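Local coordinates for protein MarR family transcriptional regulator (Peptoclostridium difficile, PDB 5ERI) that probably binds DNA as a two-subunit winged helix-turn-helix regulator of the MarR family and thereby controls transcription, at residues A[58-63]-A[79-84]; A[75-80]-A[162-167]; A[96-101]-A[116-121]. All blocks are in the same frame, centred on the assembly; numbering follows the deposited sequence.

Contact 1 (A[58-63]-A[79-84])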
loop_
_atom_site.group_PDB
_atom_site.type_symbol
_atom_site.label_atom_id
_atom_site.label_comp_id
_atom_site.label_asym_id
_atom_site.label_seq_id
_atom_site.Cartn_x
_atom_site.Cartn_y
_atom_site.Cartn_z
ATOM N N PHE A 58 -12.639 1.901 2.411
ATOM C CA PHE A 58 -12.944 3.336 2.326
ATOM C C PHE A 58 -12.421 3.887 1.028
ATOM O O PHE A 58 -12.978 4.776 0.454
ATOM C CB PHE A 58 -12.334 4.077 3.493
ATOM C CG PHE A 58 -10.823 4.080 3.479
ATOM C CD1 PHE A 58 -10.127 3.053 4.045
ATOM C CD2 PHE A 58 -10.106 5.140 2.913
ATOM C CE1 PHE A 58 -8.764 3.038 4.025
ATOM C CE2 PHE A 58 -8.715 5.146 2.901
ATOM C CZ PHE A 58 -8.047 4.083 3.462
ATOM N N THR A 59 -11.383 3.287 0.488
ATOM C CA THR A 59 -10.818 3.744 -0.778
ATOM C C THR A 59 -11.800 3.529 -1.955
ATOM O O THR A 59 -12.034 4.409 -2.752
ATOM C CB THR A 59 -9.511 3.025 -1.004
ATOM O OG1 THR A 59 -8.619 3.452 0.025
ATOM C CG2 THR A 59 -8.912 3.374 -2.335
ATOM N N PHE A 60 -12.342 2.337 -2.050
ATOM C CA PHE A 60 -13.340 2.031 -3.050
ATOM C C PHE A 60 -14.573 2.892 -2.900
ATOM O O PHE A 60 -15.129 3.418 -3.893
ATOM C CB PHE A 60 -13.714 0.514 -3.007
ATOM C CG PHE A 60 -12.571 -0.425 -3.419
ATOM C CD1 PHE A 60 -12.359 -0.749 -4.758
ATOM C CD2 PHE A 60 -11.751 -0.991 -2.483
ATOM C CE1 PHE A 60 -11.308 -1.566 -5.161
ATOM C CE2 PHE A 60 -10.708 -1.863 -2.866
ATOM C CZ PHE A 60 -10.442 -2.117 -4.201
ATOM N N LEU A 61 -15.013 3.048 -1.663
ATOM C CA LEU A 61 -16.174 3.884 -1.408
ATOM C C LEU A 61 -16.010 5.336 -1.881
ATOM O O LEU A 61 -16.888 5.879 -2.571
ATOM C CB LEU A 61 -16.532 3.821 0.047
ATOM C CG LEU A 61 -17.819 4.526 0.465
ATOM C CD1 LEU A 61 -18.904 4.093 -0.495
ATOM C CD2 LEU A 61 -18.162 4.145 1.903
ATOM N N THR A 62 -14.897 5.976 -1.550
ATOM C CA THR A 62 -14.700 7.371 -1.974
ATOM C C THR A 62 -14.746 7.500 -3.469
ATOM O O THR A 62 -15.298 8.474 -3.975
ATOM C CB THR A 62 -13.370 8.007 -1.466
ATOM O OG1 THR A 62 -12.272 7.328 -2.037
ATOM C CG2 THR A 62 -13.211 7.878 0.011
ATOM N N ARG A 63 -14.125 6.563 -4.192
ATOM C CA ARG A 63 -14.172 6.657 -5.645
ATOM C C ARG A 63 -15.562 6.495 -6.227
ATOM O O ARG A 63 -15.921 7.133 -7.250
ATOM C CB ARG A 63 -13.264 5.657 -6.302
ATOM C CG ARG A 63 -11.824 5.769 -5.920
ATOM C CD ARG A 63 -11.287 7.202 -5.898
ATOM N NE ARG A 63 -10.191 7.252 -4.955
ATOM C CZ ARG A 63 -8.933 7.230 -5.275
ATOM N NH1 ARG A 63 -8.574 7.242 -6.556
ATOM N NH2 ARG A 63 -8.021 7.232 -4.299
ATOM N N LEU A 79 -7.845 2.580 -9.665
ATOM C CA LEU A 79 -7.184 2.228 -8.425
ATOM C C LEU A 79 -5.962 1.380 -8.592
ATOM O O LEU A 79 -5.244 1.036 -7.620
ATOM C CB LEU A 79 -8.193 1.543 -7.533
ATOM C CG LEU A 79 -9.192 2.526 -6.975
ATOM C CD1 LEU A 79 -10.206 1.777 -6.152
ATOM C CD2 LEU A 79 -8.573 3.612 -6.069
ATOM N N LYS A 80 -5.693 1.070 -9.833
ATOM C CA LYS A 80 -4.566 0.219 -10.194
ATOM C C LYS A 80 -4.493 -1.168 -9.494
ATOM O O LYS A 80 -3.455 -1.615 -8.974
ATOM C CB LYS A 80 -3.277 0.988 -10.016
ATOM C CG LYS A 80 -3.302 2.446 -10.437
ATOM C CD LYS A 80 -3.675 2.709 -11.881
ATOM C CE LYS A 80 -3.681 4.224 -12.033
ATOM N NZ LYS A 80 -4.608 4.750 -13.044
ATOM N N VAL A 81 -5.621 -1.815 -9.437
ATOM C CA VAL A 81 -5.714 -3.168 -8.932
ATOM C C VAL A 81 -6.423 -4.040 -9.986
ATOM O O VAL A 81 -7.075 -3.496 -10.887
ATOM C CB VAL A 81 -6.542 -3.220 -7.661
ATOM C CG1 VAL A 81 -5.865 -2.462 -6.546
ATOM C CG2 VAL A 81 -7.960 -2.668 -7.861
ATOM N N ASP A 82 -6.330 -5.360 -9.854
ATOM C CA ASP A 82 -7.056 -6.286 -10.736
ATOM C C ASP A 82 -8.528 -6.429 -10.341
ATOM O O ASP A 82 -8.934 -6.101 -9.208
ATOM C CB ASP A 82 -6.397 -7.657 -10.785
ATOM C CG ASP A 82 -6.510 -8.399 -9.470
ATOM O OD1 ASP A 82 -7.133 -7.837 -8.535
ATOM O OD2 ASP A 82 -5.957 -9.535 -9.363
ATOM N N LYS A 83 -9.326 -6.890 -11.303
ATOM C CA LYS A 83 -10.796 -6.857 -11.197
ATOM C C LYS A 83 -11.300 -7.730 -10.034
ATOM O O LYS A 83 -12.288 -7.401 -9.320
ATOM C CB LYS A 83 -11.453 -7.235 -12.564
ATOM C CG LYS A 83 -12.975 -7.075 -12.597
ATOM C CD LYS A 83 -13.556 -7.375 -13.991
ATOM C CE LYS A 83 -14.960 -8.006 -13.960
ATOM N NZ LYS A 83 -14.920 -9.491 -13.721
ATOM N N ALA A 84 -10.587 -8.816 -9.802
ATOM C CA ALA A 84 -10.914 -9.710 -8.678
ATOM C C ALA A 84 -10.873 -9.001 -7.314
ATOM O O ALA A 84 -11.746 -9.158 -6.444
ATOM C CB ALA A 84 -9.956 -10.899 -8.674
#
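Leu79 drives its two methyl branches into one side of helix 57-66, and three side chains spaced along that helix receive them. CD1 is taken by Phe60: its ring atom CD1 lies 3.6 Å from Leu79 CD1, with the aromatic and leucine chains running aslant. CD2 touches the other two. It lies 3.8 Å from Thr59 CG2, where the two side chains pass in opposite directions, and it sits squarely over one face of the Arg63 guanidinium, with Arg63 NH1 at 3.7 Å from Leu79 CD2. CG of Arg63 stands anti to the carbonyl carbon (chi1 -59°), which puts it 3.9 Å from Leu79 CD2; beyond CG the chain bends at chi2 on its way to the guanidinium under the same methyl. A methyl thus covers the flat, weakly hydrated face of the cation, and Thr62 OG1 lies at its edge, in plane. Packing is tight here, with Leu79, Phe60 and Arg63 buried, and it continues into Leu75, which touches both Phe60 and Arg63.

Past Leu79 the packing thins. Val81 CG2 stands at the edge of the Phe60 ring, 4.4 Å from Phe60 CE1, and the chain then runs out to the solvent-facing Asp82, Lys83 and Ala84. Arg38 of the second subunit packs along both ends, on Thr59 and Arg63 as well as on Val81, and its NE bonds to Leu79 O. Lys80, with positive phi, turns the chain out of helix 72-79, and Asp82 N-caps helix 83-95. Helices 72-79 and 83-95, joined by the turn at 80-82, form the helix-turn-helix of the winged-helix fold, and Leu79 packs it on helix 57-66; helix 83-95 is probably the DNA-recognition helix, as in other MarR proteins.

Contact 2 (A[75-80]-A[162-167])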
loop_
_atom_site.group_PDB
_atom_site.type_symbol
_atom_site.label_atom_id
_atom_site.label_comp_id
_atom_site.label_asym_id
_atom_site.label_seq_id
_atom_site.Cartn_x
_atom_site.Cartn_y
_atom_site.Cartn_z
ATOM N N LEU A 75 -13.267 1.273 -12.235
ATOM C CA LEU A 75 -12.882 1.444 -10.869
ATOM C C LEU A 75 -11.531 0.715 -10.618
ATOM O O LEU A 75 -10.668 1.285 -9.983
ATOM C CB LEU A 75 -13.959 0.961 -9.948
ATOM C CG LEU A 75 -13.683 1.121 -8.472
ATOM C CD1 LEU A 75 -13.396 2.583 -8.124
ATOM C CD2 LEU A 75 -14.850 0.633 -7.633
ATOM N N SER A 76 -11.309 -0.447 -11.228
ATOM C CA SER A 76 -10.039 -1.184 -11.115
ATOM C C SER A 76 -8.893 -0.457 -11.768
ATOM O O SER A 76 -7.758 -0.424 -11.253
ATOM C CB SER A 76 -10.133 -2.566 -11.754
ATOM O OG SER A 76 -11.240 -3.250 -11.189
ATOM N N ASN A 77 -9.184 0.159 -12.888
ATOM C CA ASN A 77 -8.173 0.862 -13.604
ATOM C C ASN A 77 -7.799 2.156 -12.888
ATOM O O ASN A 77 -6.685 2.605 -12.968
ATOM C CB ASN A 77 -8.633 1.164 -15.036
ATOM C CG ASN A 77 -8.695 -0.095 -15.935
ATOM O OD1 ASN A 77 -7.947 -1.064 -15.772
ATOM N ND2 ASN A 77 -9.601 -0.068 -16.890
ATOM N N MET A 78 -8.762 2.793 -12.275
ATOM C CA MET A 78 -8.532 4.008 -11.510
ATOM C C MET A 78 -7.646 3.731 -10.257
ATOM O O MET A 78 -6.751 4.527 -9.888
ATOM C CB MET A 78 -9.871 4.565 -11.105
ATOM C CG MET A 78 -9.821 5.751 -10.168
ATOM S SD MET A 78 -11.385 6.567 -10.338
ATOM C CE MET A 78 -11.862 6.798 -8.713
ATOM N N LEU A 79 -7.845 2.580 -9.665
ATOM C CA LEU A 79 -7.184 2.228 -8.425
ATOM C C LEU A 79 -5.962 1.380 -8.592
ATOM O O LEU A 79 -5.244 1.036 -7.620
ATOM C CB LEU A 79 -8.193 1.543 -7.533
ATOM C CG LEU A 79 -9.192 2.526 -6.975
ATOM C CD1 LEU A 79 -10.206 1.777 -6.152
ATOM C CD2 LEU A 79 -8.573 3.612 -6.069
ATOM N N LYS A 80 -5.693 1.070 -9.833
ATOM C CA LYS A 80 -4.566 0.219 -10.194
ATOM C C LYS A 80 -4.493 -1.168 -9.494
ATOM O O LYS A 80 -3.455 -1.615 -8.974
ATOM C CB LYS A 80 -3.277 0.988 -10.016
ATOM C CG LYS A 80 -3.302 2.446 -10.437
ATOM C CD LYS A 80 -3.675 2.709 -11.881
ATOM C CE LYS A 80 -3.681 4.224 -12.033
ATOM N NZ LYS A 80 -4.608 4.750 -13.044
ATOM N N ASN A 162 2.186 3.517 -16.210
ATOM C CA ASN A 162 2.571 3.082 -17.530
ATOM C C ASN A 162 2.950 1.656 -17.474
ATOM O O ASN A 162 2.445 0.857 -18.270
ATOM C CB ASN A 162 3.795 3.850 -18.069
ATOM C CG ASN A 162 3.420 5.079 -18.873
ATOM O OD1 ASN A 162 3.626 5.117 -20.096
ATOM N ND2 ASN A 162 2.868 6.094 -18.196
ATOM N N GLU A 163 3.827 1.312 -16.530
ATOM C CA GLU A 163 4.237 -0.066 -16.480
ATOM C C GLU A 163 3.083 -0.964 -16.142
ATOM O O GLU A 163 2.958 -2.065 -16.705
ATOM C CB GLU A 163 5.385 -0.320 -15.506
ATOM C CG GLU A 163 6.737 -0.616 -16.180
ATOM C CD GLU A 163 6.793 -1.955 -16.922
ATOM O OE1 GLU A 163 6.386 -1.978 -18.104
ATOM O OE2 GLU A 163 7.219 -2.987 -16.344
ATOM N N TRP A 164 2.246 -0.543 -15.198
ATOM C CA TRP A 164 1.099 -1.400 -14.855
ATOM C C TRP A 164 0.173 -1.656 -16.106
ATOM O O TRP A 164 -0.285 -2.759 -16.297
ATOM C CB TRP A 164 0.296 -0.860 -13.648
ATOM C CG TRP A 164 -0.879 -1.718 -13.269
ATOM C CD1 TRP A 164 -0.827 -2.977 -12.686
ATOM C CD2 TRP A 164 -2.268 -1.426 -13.449
ATOM N NE1 TRP A 164 -2.088 -3.438 -12.470
ATOM C CE2 TRP A 164 -2.992 -2.535 -12.955
ATOM C CE3 TRP A 164 -2.968 -0.368 -14.026
ATOM C CZ2 TRP A 164 -4.386 -2.595 -12.963
ATOM C CZ3 TRP A 164 -4.375 -0.425 -14.057
ATOM C CH2 TRP A 164 -5.066 -1.533 -13.504
ATOM N N PHE A 165 -0.088 -0.654 -16.939
ATOM C CA PHE A 165 -0.926 -0.873 -18.145
ATOM C C PHE A 165 -0.295 -1.887 -19.130
ATOM O O PHE A 165 -0.997 -2.763 -19.658
ATOM C CB PHE A 165 -1.295 0.438 -18.814
ATOM C CG PHE A 165 -2.419 1.153 -18.121
ATOM C CD1 PHE A 165 -2.282 1.603 -16.800
ATOM C CD2 PHE A 165 -3.628 1.382 -18.772
ATOM C CE1 PHE A 165 -3.317 2.270 -16.150
ATOM C CE2 PHE A 165 -4.672 2.054 -18.129
ATOM C CZ PHE A 165 -4.515 2.497 -16.815
ATOM N N LYS A 166 1.027 -1.811 -19.319
ATOM C CA LYS A 166 1.759 -2.792 -20.133
ATOM C C LYS A 166 1.654 -4.219 -19.594
ATOM O O LYS A 166 1.447 -5.169 -20.341
ATOM C CB LYS A 166 3.241 -2.395 -20.264
ATOM C CG LYS A 166 3.442 -1.110 -21.043
ATOM C CD LYS A 166 4.924 -0.812 -21.244
ATOM C CE LYS A 166 5.175 0.671 -21.508
ATOM N NZ LYS A 166 6.602 0.977 -21.214
ATOM N N VAL A 167 1.797 -4.360 -18.291
ATOM C CA VAL A 167 2.000 -5.660 -17.681
ATOM C C VAL A 167 0.663 -6.336 -17.350
ATOM O O VAL A 167 0.619 -7.558 -17.189
ATOM C CB VAL A 167 2.959 -5.511 -16.439
ATOM C CG1 VAL A 167 2.359 -6.015 -15.127
ATOM C CG2 VAL A 167 4.298 -6.176 -16.664
#
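The Trp164 indole lies with one face against Lys80, over whose backbone and side chain it spreads. Lys80 CA stands 3.8 Å from the centroid of the six-membered ring and 12° off its normal, a CH-pi contact; Lys80 C lies over the same face, 3.8 Å from Trp164 CZ2, while the aliphatic CD reaches Trp164 CE3 at 3.8 Å. The outer corner, CH2, meets two oxygens obliquely: Ser76 O at 3.7 Å from Trp164 CH2 and Asn77 OD1, also at 3.7 Å from Trp164 CH2. The Asn77 side chain crosses the indole at about a right angle. Phe165 has a looser part: Lys80 NZ comes to the edge of its ring, 4.2 Å from Phe165 CE1, and Asn77 O approaches obliquely.

With CG of Trp164 trans to the backbone N (chi1 -180°), the indole extends from helix 143-167 as far as the turn after helix 72-79. Lys80 folds back at chi2 along the indole, and its ammonium bonds to Asn77 O, 3.0 Å from Lys80 NZ, in the plane of that carbonyl. This bond ties the lysine to the last turn of the helix it follows and fixes the chain against the tryptophan. The Lys80 ammonium also has a long, weak ion pair with Glu161, and Asn77 OD1 bonds to Lys168 NZ.

The local axes of 75-79 and 162-167 pass 11.7 Å apart at 137°, so the indole bridges a wide gap between steeply inclined helix segments that run in broadly opposed directions. Ser42 of the second subunit packs on Trp164, and its OG bonds to Lys80 O. On the far side of helix 72-79, Leu75 leans on helices 57-66 and 83-95 and on Ile70 of strand 70-71, placing the contact where the DNA-binding lobe meets the C-terminal helix and the partner subunit.

Contact 3 (A[96-101]-A[116-121])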
loop_
_atom_site.group_PDB
_atom_site.type_symbol
_atom_site.label_atom_id
_atom_site.label_comp_id
_atom_site.label_asym_id
_atom_site.label_seq_id
_atom_site.Cartn_x
_atom_site.Cartn_y
_atom_site.Cartn_z
ATOM N N ALA A 96 -22.581 -4.463 3.356
ATOM C CA ALA A 96 -22.646 -3.465 4.433
ATOM C C ALA A 96 -23.578 -2.280 4.103
ATOM O O ALA A 96 -23.634 -1.340 4.902
ATOM C CB ALA A 96 -21.261 -2.951 4.750
ATOM N N GLY A 97 -24.266 -2.286 2.940
ATOM C CA GLY A 97 -25.215 -1.176 2.591
ATOM C C GLY A 97 -24.587 0.170 2.175
ATOM O O GLY A 97 -25.196 1.239 2.340
ATOM N N TYR A 98 -23.364 0.154 1.636
ATOM C CA TYR A 98 -22.725 1.427 1.289
ATOM C C TYR A 98 -22.867 1.676 -0.208
ATOM O O TYR A 98 -22.803 2.798 -0.669
ATOM C CB TYR A 98 -21.260 1.428 1.699
ATOM C CG TYR A 98 -20.957 1.600 3.153
ATOM C CD1 TYR A 98 -21.271 2.762 3.784
ATOM C CD2 TYR A 98 -20.221 0.649 3.853
ATOM C CE1 TYR A 98 -20.941 2.969 5.101
ATOM C CE2 TYR A 98 -19.883 0.834 5.186
ATOM C CZ TYR A 98 -20.252 2.020 5.796
ATOM O OH TYR A 98 -19.988 2.275 7.105
ATOM N N VAL A 99 -23.122 0.623 -0.963
ATOM C CA VAL A 99 -23.104 0.708 -2.402
ATOM C C VAL A 99 -24.242 -0.093 -2.990
ATOM O O VAL A 99 -24.589 -1.131 -2.473
ATOM C CB VAL A 99 -21.781 0.107 -2.930
ATOM C CG1 VAL A 99 -21.809 -0.141 -4.418
ATOM C CG2 VAL A 99 -20.642 1.059 -2.606
ATOM N N ASP A 100 -24.790 0.389 -4.102
ATOM C CA ASP A 100 -25.736 -0.378 -4.920
ATOM C C ASP A 100 -25.062 -0.624 -6.243
ATOM O O ASP A 100 -24.323 0.214 -6.700
ATOM C CB ASP A 100 -27.031 0.414 -5.159
ATOM C CG ASP A 100 -27.877 0.568 -3.897
ATOM O OD1 ASP A 100 -27.956 -0.410 -3.079
ATOM O OD2 ASP A 100 -28.458 1.671 -3.739
ATOM N N LYS A 101 -25.249 -1.803 -6.817
ATOM C CA LYS A 101 -24.807 -2.093 -8.185
ATOM C C LYS A 101 -26.021 -2.457 -9.023
ATOM O O LYS A 101 -26.940 -3.129 -8.540
ATOM C CB LYS A 101 -23.772 -3.207 -8.282
ATOM C CG LYS A 101 -24.240 -4.626 -8.049
ATOM C CD LYS A 101 -23.075 -5.609 -8.284
ATOM C CE LYS A 101 -23.468 -7.083 -8.070
ATOM N NZ LYS A 101 -23.892 -7.509 -6.685
ATOM N N THR A 116 -25.087 4.616 -1.784
ATOM C CA THR A 116 -26.359 4.670 -1.112
ATOM C C THR A 116 -26.392 5.891 -0.211
ATOM O O THR A 116 -25.323 6.494 0.059
ATOM C CB THR A 116 -26.559 3.441 -0.224
ATOM O OG1 THR A 116 -25.530 3.407 0.799
ATOM C CG2 THR A 116 -26.532 2.193 -1.084
ATOM N N ASP A 117 -27.601 6.212 0.287
ATOM C CA ASP A 117 -27.848 7.390 1.148
ATOM C C ASP A 117 -26.907 7.408 2.370
ATOM O O ASP A 117 -26.357 8.460 2.739
ATOM C CB ASP A 117 -29.337 7.442 1.602
ATOM C CG ASP A 117 -30.277 8.115 0.556
ATOM O OD1 ASP A 117 -29.783 8.581 -0.513
ATOM O OD2 ASP A 117 -31.516 8.178 0.823
ATOM N N LYS A 118 -26.714 6.219 2.938
ATOM C CA LYS A 118 -25.823 5.990 4.083
ATOM C C LYS A 118 -24.363 6.495 3.885
ATOM O O LYS A 118 -23.773 7.246 4.720
ATOM C CB LYS A 118 -25.795 4.470 4.364
ATOM C CG LYS A 118 -24.864 4.082 5.512
ATOM C CD LYS A 118 -25.226 2.728 6.071
ATOM C CE LYS A 118 -23.999 2.048 6.622
ATOM N NZ LYS A 118 -24.273 0.597 6.618
ATOM N N SER A 119 -23.792 6.052 2.769
ATOM C CA SER A 119 -22.418 6.349 2.452
ATOM C C SER A 119 -22.164 7.871 2.175
ATOM O O SER A 119 -21.053 8.384 2.351
ATOM C CB SER A 119 -21.960 5.397 1.339
ATOM O OG SER A 119 -22.421 5.821 0.096
ATOM N N LEU A 120 -23.217 8.615 1.856
ATOM C CA LEU A 120 -23.076 10.032 1.586
ATOM C C LEU A 120 -22.709 10.830 2.824
ATOM O O LEU A 120 -21.971 11.825 2.732
ATOM C CB LEU A 120 -24.321 10.587 0.899
ATOM C CG LEU A 120 -24.295 10.273 -0.605
ATOM C CD1 LEU A 120 -25.708 10.226 -1.197
ATOM C CD2 LEU A 120 -23.416 11.259 -1.361
ATOM N N GLU A 121 -23.152 10.392 3.991
ATOM C CA GLU A 121 -22.677 11.040 5.239
ATOM C C GLU A 121 -21.231 10.653 5.563
ATOM O O GLU A 121 -20.411 11.479 5.980
ATOM C CB GLU A 121 -23.584 10.654 6.408
ATOM C CG GLU A 121 -23.771 11.750 7.455
ATOM C CD GLU A 121 -25.040 11.528 8.252
ATOM O OE1 GLU A 121 -26.073 12.193 7.980
ATOM O OE2 GLU A 121 -25.009 10.639 9.122
#
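Thr116 and Lys118 reach across to successive backbone carbonyls of the 96-98 turn. The Thr116 hydroxyl donates to Gly97, OG1 lying 2.7 Å from Gly97 O, and its backbone amide to Tyr98, Thr116 N being 3.1 Å from Tyr98 O. The second bond is nearly straight at the hydrogen (170°), though the donor stands above the carbonyl plane. Lys118, extended beyond CG, brings its ammonium to 2.7 Å from Ala96 O, Lys118 NZ facing that carbonyl almost end-on. The same NZ hangs over one face of the Tyr98 ring in a cation-pi contact, 4.4 Å from the centroid and 14° off the normal, while Lys118 CE packs 3.5 Å from Tyr98 CE1. Ser119 meets the edge of this ring, its CB 3.7 Å from Tyr98 CD1. At the other end of the contact Thr116 CG2 abuts the Asp100 carboxylate, 3.3 Å from Asp100 OD2.

Torsion and turn together set this up. OG1 of Thr116 falls between its N and carbonyl carbon (chi1 62°), which directs the hydroxyl at Gly97 and leaves CG2 for Asp100. Gly97, with positive phi, closes helix 83-95 in a Schellman motif and presents the carbonyls to Thr116 and Lys118. A cation at this C-terminal end would also be favoured by the helix dipole. Tyr98 is held at its far end by the bond between OH and Leu51 O, and Leu61 and Leu93 pack on it.

Beyond, Asp100 pairs with Thr114 through the backbone, joining strands 99-103 and 111-115 of the wing. The contact therefore sits at the base of the wing, where helix 83-95 runs into the first of these strands and the second gives way to helix 117-138, with Leu61 and Cys65 of helix 57-66 beneath Ser119.

Contacts 1 and 2 share Leu79 and Lys80, the two residues facing different elements: Leu79 turns inward to helix 57-66, Lys80 meets the C-terminal helix. Contact 1 is the buried one, built of methyls, a phenyl ring and a guanidinium face; contacts 2 and 3 are partly buried, contact 3 farthest out, about 18 Å from the chain centre to its own, against 6 Å and 13 Å. Contact 2 mixes indole packing with polar groups. Contacts 1 and 2 touch the second subunit, whereas contact 3 touches no other chain, and bonds to carbonyls at the end of helix 83-95 dominate there. Leu61 joins contacts 1 and 3; contacts 2 and 3 do not touch.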